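Local structure of glycerol trinitrate reductase (Agrobacterium tumefaciens, 5EPD) at residues V140-R146 against V160-L166; R40-L46 against D332-R338; V222-A226 against T265-I270. The protein probably reduces glycerol trinitrate as a flavin-dependent oxidoreductase of the Old Yellow Enzyme family, with FMN as its likely cofactor. All blocks are in the same frame, centred on the assembly; numbering follows the deposited sequence.

Contact 2 lies in the wall of the TIM barrel; contacts 1 and 3 lie about twice as far from the chain centre. Contact 2 is the core one: strands 41-43 and 333-336 are the first and last of the barrel, and backbone hydrogen bonds join them. Contact 1 also pairs parallel strands, in a small separate sheet. It has one good and one weak backbone bond, apolar contacts of Pro163, Val140 and Leu166, and a long ion pair at the edge. Contact 3 lies among the outer helices, where every cross-bond has a side chain as at least one partner. Contacts 1 and 3 come within about 8 Å. No two share a segment.

Contact 1: V140-R146 against V160-L166; sequences VAPSAIR and VSEPRAL
The guanidinium of Arg146 has the carbonyl oxygen of Val160 at its edge, near its plane. NE is 3.6 Å from Val160 O, without a hydrogen bond. Glu162 comes in obliquely, its carboxylate plane turned 56° from the guanidinium. Its OE2 lies 4.0 Å from Arg146 NH1, a long salt bridge, and also touches Arg146 CD. Arg146 reaches this place because its chain starts anti to the backbone N (chi1 -155°) and bends at chi3. The Arg164 guanidinium meets Val140 CG1 obliquely through NH2. The two side chains lie alongside each other, and Glu170 holds the charged end of Arg164 in a salt bridge.

Strands 140-141 and 164-165 form a two-stranded parallel sheet. It lies between barrel strand 117-122 and helix 171-187 in the chain, outside the barrel sheet. Leu166 N donates to Ala141 O at 2.8 Å, nearly in line with the carbonyl. The bond from Ala141 N to Arg164 O is weak. Leu166 CD2 packs on Val140 CB at 3.6 Å, and Leu166 also touches Leu171 and Ile174 of that helix. Pro163 fills the middle of the contact: its CB meets Ala141 CB at 3.7 Å, and its CG reaches Ile145 O at 3.5 Å. The methyl of Ala165 sits by Pro142 O and Ala144 N, where the chain makes an inverse gamma turn centred on Ala144.

Arg214 donates to both Pro142 O and Leu166 O, tying the two segments from outside. The chemistry implies a mainly apolar join with one good and one weak backbone bond, the Arg146-Glu162 attraction at its edge being probably weak.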
loop_
_atom_site.group_PDB
_atom_site.type_symbol
_atom_site.label_atom_id
_atom_site.label_comp_id
_atom_site.label_asym_id
_atom_site.label_seq_id
_atom_site.Cartn_x
_atom_site.Cartn_y
_atom_site.Cartn_z
ATOM N N VAL A 140 7.750 -12.850 -11.711
ATOM C CA VAL A 140 7.109 -12.464 -12.973
ATOM C C VAL A 140 7.059 -10.946 -13.155
ATOM O O VAL A 140 7.107 -10.185 -12.185
ATOM C CB VAL A 140 5.709 -13.088 -13.131
ATOM C CG1 VAL A 140 5.828 -14.608 -13.125
ATOM C CG2 VAL A 140 4.755 -12.578 -12.048
ATOM N N ALA A 141 6.987 -10.519 -14.412
ATOM C CA ALA A 141 7.161 -9.120 -14.769
ATOM C C ALA A 141 6.640 -8.919 -16.197
ATOM O O ALA A 141 6.483 -9.899 -16.939
ATOM C CB ALA A 141 8.637 -8.777 -14.695
ATOM N N PRO A 142 6.389 -7.657 -16.599
ATOM C CA PRO A 142 5.969 -7.415 -17.992
ATOM C C PRO A 142 7.065 -7.775 -19.032
ATOM O O PRO A 142 6.754 -8.313 -20.089
ATOM C CB PRO A 142 5.671 -5.901 -18.010
ATOM C CG PRO A 142 6.508 -5.327 -16.907
ATOM C CD PRO A 142 6.529 -6.401 -15.839
ATOM N N SER A 143 8.327 -7.474 -18.712
ATOM C CA SER A 143 9.466 -7.778 -19.561
ATOM C C SER A 143 10.543 -8.372 -18.672
ATOM O O SER A 143 10.584 -8.095 -17.467
ATOM C CB SER A 143 9.974 -6.503 -20.222
ATOM O OG SER A 143 8.916 -5.841 -20.897
ATOM N N ALA A 144 11.397 -9.209 -19.259
ATOM C CA ALA A 144 12.497 -9.869 -18.534
ATOM C C ALA A 144 13.674 -8.897 -18.334
ATOM O O ALA A 144 14.683 -8.973 -19.027
ATOM C CB ALA A 144 12.941 -11.126 -19.288
ATOM N N ILE A 145 13.504 -7.947 -17.413
ATOM C CA ILE A 145 14.551 -6.987 -17.054
ATOM C C ILE A 145 14.588 -7.002 -15.529
ATOM O O ILE A 145 13.596 -6.667 -14.881
ATOM C CB ILE A 145 14.238 -5.544 -17.517
ATOM C CG1 ILE A 145 13.820 -5.495 -18.991
ATOM C CG2 ILE A 145 15.439 -4.637 -17.267
ATOM C CD1 ILE A 145 13.015 -4.262 -19.378
ATOM N N ARG A 146 15.717 -7.420 -14.964
ATOM C CA ARG A 146 15.911 -7.445 -13.522
ATOM C C ARG A 146 15.842 -6.028 -12.964
ATOM O O ARG A 146 16.268 -5.067 -13.615
ATOM C CB ARG A 146 17.280 -8.025 -13.188
ATOM C CG ARG A 146 17.346 -8.637 -11.804
ATOM C CD ARG A 146 18.697 -9.280 -11.544
ATOM N NE ARG A 146 19.591 -8.402 -10.790
ATOM C CZ ARG A 146 20.575 -7.661 -11.294
ATOM N NH1 ARG A 146 20.836 -7.647 -12.596
ATOM N NH2 ARG A 146 21.302 -6.909 -10.464
ATOM N N VAL A 160 17.363 -9.035 -5.964
ATOM C CA VAL A 160 16.211 -9.719 -6.521
ATOM C C VAL A 160 16.636 -10.539 -7.741
ATOM O O VAL A 160 17.656 -10.261 -8.370
ATOM C CB VAL A 160 15.061 -8.743 -6.876
ATOM C CG1 VAL A 160 14.488 -8.132 -5.591
ATOM C CG2 VAL A 160 15.507 -7.642 -7.860
ATOM N N SER A 161 15.854 -11.565 -8.052
ATOM C CA SER A 161 16.174 -12.486 -9.112
ATOM C C SER A 161 15.758 -11.927 -10.461
ATOM O O SER A 161 14.909 -11.023 -10.544
ATOM C CB SER A 161 15.433 -13.791 -8.878
ATOM O OG SER A 161 15.734 -14.327 -7.598
ATOM N N GLU A 162 16.354 -12.504 -11.510
ATOM C CA GLU A 162 15.934 -12.307 -12.902
ATOM C C GLU A 162 14.473 -12.750 -13.063
ATOM O O GLU A 162 14.121 -13.857 -12.675
ATOM C CB GLU A 162 16.807 -13.160 -13.831
ATOM C CG GLU A 162 18.291 -12.793 -13.822
ATOM C CD GLU A 162 18.594 -11.518 -14.590
ATOM O OE1 GLU A 162 17.701 -11.069 -15.357
ATOM O OE2 GLU A 162 19.728 -10.979 -14.420
ATOM N N PRO A 163 13.611 -11.878 -13.607
ATOM C CA PRO A 163 12.229 -12.284 -13.768
ATOM C C PRO A 163 11.931 -12.857 -15.150
ATOM O O PRO A 163 12.682 -12.621 -16.082
ATOM C CB PRO A 163 11.482 -10.960 -13.613
ATOM C CG PRO A 163 12.418 -9.936 -14.190
ATOM C CD PRO A 163 13.799 -10.427 -13.848
ATOM N N ARG A 164 10.797 -13.534 -15.261
ATOM C CA ARG A 164 10.241 -14.057 -16.511
ATOM C C ARG A 164 9.133 -13.122 -17.012
ATOM O O ARG A 164 8.247 -12.722 -16.232
ATOM C CB ARG A 164 9.681 -15.461 -16.211
ATOM C CG ARG A 164 8.778 -16.130 -17.246
ATOM C CD ARG A 164 8.302 -17.509 -16.755
ATOM N NE ARG A 164 7.127 -17.427 -15.883
ATOM C CZ ARG A 164 5.885 -17.124 -16.293
ATOM N NH1 ARG A 164 5.604 -16.849 -17.572
ATOM N NH2 ARG A 164 4.909 -17.066 -15.419
ATOM N N ALA A 165 9.171 -12.755 -18.292
ATOM C CA ALA A 165 8.132 -11.887 -18.859
ATOM C C ALA A 165 6.813 -12.655 -18.984
ATOM O O ALA A 165 6.796 -13.755 -19.529
ATOM C CB ALA A 165 8.570 -11.352 -20.213
ATOM N N LEU A 166 5.714 -12.099 -18.468
ATOM C CA LEU A 166 4.422 -12.806 -18.459
ATOM C C LEU A 166 3.833 -13.023 -19.836
ATOM O O LEU A 166 3.816 -12.116 -20.662
ATOM C CB LEU A 166 3.393 -12.050 -17.650
ATOM C CG LEU A 166 3.612 -12.186 -16.151
ATOM C CD1 LEU A 166 2.974 -10.985 -15.444
ATOM C CD2 LEU A 166 3.084 -13.530 -15.626
#

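Contact 2: R40-L46 against D332-R338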
loop_
_atom_site.group_PDB
_atom_site.type_symbol
_atom_site.label_atom_id
_atom_site.label_comp_id
_atom_site.label_asym_id
_atom_site.label_seq_id
_atom_site.Cartn_x
_atom_site.Cartn_y
_atom_site.Cartn_z
ATOM N N ARG A 40 -8.486 13.138 9.700
ATOM C CA ARG A 40 -7.953 13.153 8.359
ATOM C C ARG A 40 -6.540 12.586 8.304
ATOM O O ARG A 40 -5.830 12.723 7.283
ATOM C CB ARG A 40 -7.985 14.592 7.813
ATOM C CG ARG A 40 -9.380 15.062 7.450
ATOM C CD ARG A 40 -9.345 16.487 6.931
ATOM N NE ARG A 40 -10.703 16.976 6.729
ATOM C CZ ARG A 40 -11.322 17.108 5.547
ATOM N NH1 ARG A 40 -10.709 16.823 4.394
ATOM N NH2 ARG A 40 -12.579 17.559 5.520
ATOM N N ILE A 41 -6.124 11.956 9.398
ATOM C CA ILE A 41 -4.777 11.362 9.460
ATOM C C ILE A 41 -4.810 9.872 9.062
ATOM O O ILE A 41 -5.540 9.045 9.645
ATOM C CB ILE A 41 -4.133 11.556 10.846
ATOM C CG1 ILE A 41 -4.035 13.047 11.176
ATOM C CG2 ILE A 41 -2.752 10.918 10.890
ATOM C CD1 ILE A 41 -3.875 13.290 12.660
ATOM N N VAL A 42 -4.018 9.540 8.042
ATOM C CA VAL A 42 -3.928 8.169 7.561
ATOM C C VAL A 42 -2.589 7.530 7.947
ATOM O O VAL A 42 -1.519 8.159 7.846
ATOM C CB VAL A 42 -4.137 8.146 6.043
ATOM C CG1 VAL A 42 -4.051 6.730 5.499
ATOM C CG2 VAL A 42 -5.479 8.800 5.724
ATOM N N MET A 43 -2.666 6.296 8.431
ATOM C CA MET A 43 -1.478 5.489 8.633
ATOM C C MET A 43 -1.153 4.793 7.321
ATOM O O MET A 43 -1.901 3.940 6.843
ATOM C CB MET A 43 -1.671 4.447 9.743
ATOM C CG MET A 43 -0.453 3.545 9.931
ATOM S SD MET A 43 -0.700 2.471 11.346
ATOM C CE MET A 43 0.625 1.296 11.089
ATOM N N ALA A 44 -0.015 5.148 6.761
ATOM C CA ALA A 44 0.389 4.602 5.490
ATOM C C ALA A 44 0.800 3.118 5.609
ATOM O O ALA A 44 1.125 2.621 6.711
ATOM C CB ALA A 44 1.530 5.433 4.949
ATOM N N PRO A 45 0.786 2.399 4.471
ATOM C CA PRO A 45 1.216 0.993 4.431
ATOM C C PRO A 45 2.696 0.877 4.737
ATOM O O PRO A 45 3.536 1.550 4.100
ATOM C CB PRO A 45 0.926 0.577 2.998
ATOM C CG PRO A 45 1.071 1.852 2.223
ATOM C CD PRO A 45 0.484 2.912 3.117
ATOM N N LEU A 46 2.997 0.057 5.745
ATOM C CA LEU A 46 4.351 -0.161 6.201
ATOM C C LEU A 46 4.621 -1.664 6.388
ATOM O O LEU A 46 4.010 -2.361 7.229
ATOM C CB LEU A 46 4.595 0.586 7.487
ATOM C CG LEU A 46 4.491 2.108 7.465
ATOM C CD1 LEU A 46 4.094 2.602 8.851
ATOM C CD2 LEU A 46 5.770 2.800 7.005
ATOM N N ASP A 332 -7.262 15.825 0.691
ATOM C CA ASP A 332 -8.350 15.625 1.658
ATOM C C ASP A 332 -7.893 14.864 2.920
ATOM O O ASP A 332 -8.450 15.060 3.997
ATOM C CB ASP A 332 -9.447 14.840 0.962
ATOM C CG ASP A 332 -9.835 15.458 -0.363
ATOM O OD1 ASP A 332 -10.189 16.656 -0.333
ATOM O OD2 ASP A 332 -9.744 14.770 -1.420
ATOM N N LEU A 333 -6.904 13.978 2.760
ATOM C CA LEU A 333 -6.302 13.231 3.860
ATOM C C LEU A 333 -4.774 13.290 3.720
ATOM O O LEU A 333 -4.237 13.496 2.617
ATOM C CB LEU A 333 -6.779 11.786 3.817
ATOM C CG LEU A 333 -8.296 11.591 3.744
ATOM C CD1 LEU A 333 -8.634 10.122 3.562
ATOM C CD2 LEU A 333 -8.949 12.124 5.012
ATOM N N ILE A 334 -4.064 13.138 4.831
ATOM C CA ILE A 334 -2.616 13.060 4.758
ATOM C C ILE A 334 -2.160 11.800 5.495
ATOM O O ILE A 334 -2.628 11.503 6.602
ATOM C CB ILE A 334 -1.914 14.366 5.192
ATOM C CG1 ILE A 334 -0.437 14.123 5.504
ATOM C CG2 ILE A 334 -2.588 14.975 6.400
ATOM C CD1 ILE A 334 0.491 15.165 4.908
ATOM N N ALA A 335 -1.292 11.034 4.810
ATOM C CA ALA A 335 -0.812 9.755 5.288
ATOM C C ALA A 335 0.600 9.952 5.787
ATOM O O ALA A 335 1.401 10.532 5.080
ATOM C CB ALA A 335 -0.854 8.725 4.176
ATOM N N PHE A 336 0.867 9.469 7.008
ATOM C CA PHE A 336 2.167 9.516 7.691
ATOM C C PHE A 336 2.684 8.096 7.796
ATOM O O PHE A 336 1.914 7.170 8.083
ATOM C CB PHE A 336 2.002 10.050 9.123
ATOM C CG PHE A 336 1.546 11.473 9.196
ATOM C CD1 PHE A 336 0.212 11.790 9.035
ATOM C CD2 PHE A 336 2.457 12.501 9.414
ATOM C CE1 PHE A 336 -0.211 13.100 9.085
ATOM C CE2 PHE A 336 2.041 13.823 9.457
ATOM C CZ PHE A 336 0.703 14.123 9.287
ATOM N N GLY A 337 3.983 7.913 7.590
ATOM C CA GLY A 337 4.580 6.562 7.546
ATOM C C GLY A 337 5.336 6.199 8.818
ATOM O O GLY A 337 4.741 5.755 9.801
ATOM N N ARG A 338 6.648 6.400 8.818
ATOM C CA ARG A 338 7.454 6.013 9.977
ATOM C C ARG A 338 6.961 6.562 11.323
ATOM O O ARG A 338 7.035 5.869 12.323
ATOM C CB ARG A 338 8.936 6.375 9.758
ATOM C CG ARG A 338 9.608 5.525 8.681
ATOM C CD ARG A 338 11.115 5.486 8.818
ATOM N NE ARG A 338 11.682 4.441 7.959
ATOM C CZ ARG A 338 12.938 3.984 8.018
ATOM N NH1 ARG A 338 13.812 4.470 8.914
ATOM N NH2 ARG A 338 13.317 3.008 7.175
#
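Val42 and Ala335 lie side by side on one face of the sheet, where the CA atoms come closest, with CB atoms 3.8 Å apart. Val42 CG2 reaches Leu333 CB on the same face. Ile41 and Phe336 meet on the other. CG2 of Ile41 stands anti to its own N and touches Phe336 CD1 at 3.6 Å, oblique to the ring. Val42 O lies at the edge of that ring.

The backbone sets this register. Val42 N donates to Ile334 O, and Phe336 N to Val42 O, both at 2.8 Å. Ile334 N to Arg40 O and Ala44 N to Phe336 O extend the ladder at its two ends. The strands run parallel, their short axes 37° apart. They are the first and eighth strands of the TIM barrel, so this ladder closes the sheet on itself.

At one end Arg40 NH1 donates to Asp332 O at 2.9 Å, in the carbonyl plane and on a lone pair. The chain of Arg40 is extended from CG to NE and crosses Leu333 at about a right angle. At the other end Leu46 CD1 rests against Gly337 O at 3.4 Å.

Further out, Asp332 is anchored by Tyr311 N and by a salt bridge to Arg304. Val347 and Leu350 of helix 346-352 pack on Ile41; its Leu346 and Leu350 touch Phe336. Leu326 of helix 319-327 lies against Arg40 and Ile334.

Contact 3: V222-A226 against T265-I270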
loop_
_atom_site.group_PDB
_atom_site.type_symbol
_atom_site.label_atom_id
_atom_site.label_comp_id
_atom_site.label_asym_id
_atom_site.label_seq_id
_atom_site.Cartn_x
_atom_site.Cartn_y
_atom_site.Cartn_z
ATOM N N VAL A 222 1.089 4.826 -23.802
ATOM C CA VAL A 222 0.482 5.259 -22.549
ATOM C C VAL A 222 -0.656 4.314 -22.184
ATOM O O VAL A 222 -0.704 3.776 -21.083
ATOM C CB VAL A 222 -0.058 6.698 -22.677
ATOM C CG1 VAL A 222 -0.992 7.055 -21.515
ATOM C CG2 VAL A 222 1.114 7.675 -22.793
ATOM N N GLU A 223 -1.540 4.101 -23.148
ATOM C CA GLU A 223 -2.799 3.394 -22.940
ATOM C C GLU A 223 -2.579 1.915 -22.672
ATOM O O GLU A 223 -3.247 1.323 -21.838
ATOM C CB GLU A 223 -3.724 3.585 -24.163
ATOM C CG GLU A 223 -4.169 5.039 -24.432
ATOM C CD GLU A 223 -3.180 5.919 -25.239
ATOM O OE1 GLU A 223 -2.075 5.462 -25.620
ATOM O OE2 GLU A 223 -3.519 7.106 -25.499
ATOM N N ASN A 224 -1.634 1.324 -23.389
ATOM C CA ASN A 224 -1.301 -0.058 -23.197
ATOM C C ASN A 224 -0.587 -0.327 -21.901
ATOM O O ASN A 224 -0.937 -1.284 -21.210
ATOM C CB ASN A 224 -0.427 -0.526 -24.341
ATOM C CG ASN A 224 -1.236 -0.819 -25.569
ATOM O OD1 ASN A 224 -2.429 -0.484 -25.628
ATOM N ND2 ASN A 224 -0.620 -1.481 -26.545
ATOM N N ARG A 225 0.431 0.485 -21.594
ATOM C CA ARG A 225 1.190 0.371 -20.331
ATOM C C ARG A 225 0.266 0.480 -19.104
ATOM O O ARG A 225 0.460 -0.186 -18.076
ATOM C CB ARG A 225 2.299 1.441 -20.266
ATOM C CG ARG A 225 3.566 1.050 -21.019
ATOM C CD ARG A 225 4.754 1.920 -20.617
ATOM N NE ARG A 225 4.401 3.310 -20.839
ATOM C CZ ARG A 225 4.474 3.931 -22.016
ATOM N NH1 ARG A 225 4.937 3.304 -23.099
ATOM N NH2 ARG A 225 4.091 5.201 -22.113
ATOM N N ALA A 226 -0.757 1.314 -19.254
ATOM C CA ALA A 226 -1.721 1.579 -18.203
ATOM C C ALA A 226 -2.805 0.507 -18.069
ATOM O O ALA A 226 -3.582 0.554 -17.114
ATOM C CB ALA A 226 -2.370 2.935 -18.453
ATOM N N THR A 265 2.198 12.677 -18.707
ATOM C CA THR A 265 1.275 12.101 -19.683
ATOM C C THR A 265 0.733 10.771 -19.169
ATOM O O THR A 265 -0.473 10.500 -19.233
ATOM C CB THR A 265 1.978 11.858 -21.040
ATOM O OG1 THR A 265 2.567 13.087 -21.496
ATOM C CG2 THR A 265 0.987 11.341 -22.079
ATOM N N GLN A 266 1.642 9.946 -18.655
ATOM C CA GLN A 266 1.296 8.606 -18.187
ATOM C C GLN A 266 0.250 8.676 -17.085
ATOM O O GLN A 266 -0.733 7.891 -17.102
ATOM C CB GLN A 266 2.544 7.866 -17.693
ATOM C CG GLN A 266 2.336 6.386 -17.368
ATOM C CD GLN A 266 1.916 5.545 -18.565
ATOM O OE1 GLN A 266 2.729 5.252 -19.471
ATOM N NE2 GLN A 266 0.642 5.124 -18.574
ATOM N N TYR A 267 0.448 9.598 -16.127
ATOM C CA TYR A 267 -0.373 9.591 -14.886
ATOM C C TYR A 267 -1.591 10.507 -14.946
ATOM O O TYR A 267 -2.547 10.295 -14.199
ATOM C CB TYR A 267 0.485 9.811 -13.625
ATOM C CG TYR A 267 1.196 8.533 -13.213
ATOM C CD1 TYR A 267 2.415 8.176 -13.796
ATOM C CD2 TYR A 267 0.634 7.662 -12.282
ATOM C CE1 TYR A 267 3.047 6.986 -13.474
ATOM C CE2 TYR A 267 1.264 6.466 -11.942
ATOM C CZ TYR A 267 2.470 6.135 -12.547
ATOM O OH TYR A 267 3.117 4.967 -12.248
ATOM N N ASP A 268 -1.563 11.505 -15.841
ATOM C CA ASP A 268 -2.780 12.241 -16.213
ATOM C C ASP A 268 -3.786 11.275 -16.845
ATOM O O ASP A 268 -4.989 11.316 -16.523
ATOM C CB ASP A 268 -2.484 13.341 -17.238
ATOM C CG ASP A 268 -1.769 14.520 -16.648
ATOM O OD1 ASP A 268 -1.704 14.651 -15.404
ATOM O OD2 ASP A 268 -1.271 15.332 -17.444
ATOM N N TYR A 269 -3.286 10.429 -17.755
ATOM C CA TYR A 269 -4.109 9.385 -18.380
ATOM C C TYR A 269 -4.723 8.420 -17.354
ATOM O O TYR A 269 -5.954 8.241 -17.299
ATOM C CB TYR A 269 -3.303 8.573 -19.411
ATOM C CG TYR A 269 -4.160 7.488 -20.040
ATOM C CD1 TYR A 269 -5.093 7.810 -21.024
ATOM C CD2 TYR A 269 -4.088 6.151 -19.610
ATOM C CE1 TYR A 269 -5.909 6.840 -21.596
ATOM C CE2 TYR A 269 -4.905 5.167 -20.178
ATOM C CZ TYR A 269 -5.817 5.516 -21.178
ATOM O OH TYR A 269 -6.647 4.576 -21.783
ATOM N N ILE A 270 -3.841 7.804 -16.554
ATOM C CA ILE A 270 -4.241 6.858 -15.498
ATOM C C ILE A 270 -5.260 7.472 -14.534
ATOM O O ILE A 270 -6.258 6.830 -14.204
ATOM C CB ILE A 270 -3.012 6.296 -14.723
ATOM C CG1 ILE A 270 -2.325 5.212 -15.565
ATOM C CG2 ILE A 270 -3.422 5.689 -13.373
ATOM C CD1 ILE A 270 -0.840 5.067 -15.302
#
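A one-turn helix, 222-225, leading into helix 227-240, packs on the first half of helix 263-276 on the outside of the TIM barrel. Gln266 is the polar link. Its chain leaves anti to the backbone N (chi1 -172°) and then bends at chi2, which turns the amide toward the other segment. Both ends of the amide are used. NE2 donates to Val222 O at 3.2 Å in a fairly straight bond of 165°, and the acceptor lies in the amide plane. Val222 O also accepts from Ala226 N within its own helix. The two donors reach it from opposite faces of the carbonyl plane.

OE1 accepts from two nitrogens of Arg225. NE is 2.9 Å from it and NH2 is 3.0 Å. Arg225 thus directs NE and NH2 at the same oxygen, which lies near the edge of its guanidinium, with the guanidinium and amide planes 84° apart. These bonds hold the amide's rotation and tell its oxygen from its nitrogen. Arg225 NE has a second, weak bond to Ala207 O.

Apolar contacts fill the rest. Val222 CG1 comes obliquely to the Tyr269 ring and touches Tyr269 CB at 3.5 Å. CG2 of the same valine meets Thr265 CG2. The methyl of Ala226 sits at the edge of the Tyr269 ring, 3.8 Å from CE2. It also packs on Ile270 CG1 at 3.7 Å. Glu223 CG lies obliquely by Tyr269 OH, the two side chains crossing at about a right angle. Leu230 of helix 227-240 touches Tyr269 too, and Met229 touches Ile270. The contact belongs to the outer helical layer of a TIM barrel, here with an extra one-turn helix in the connection before helix 227-240.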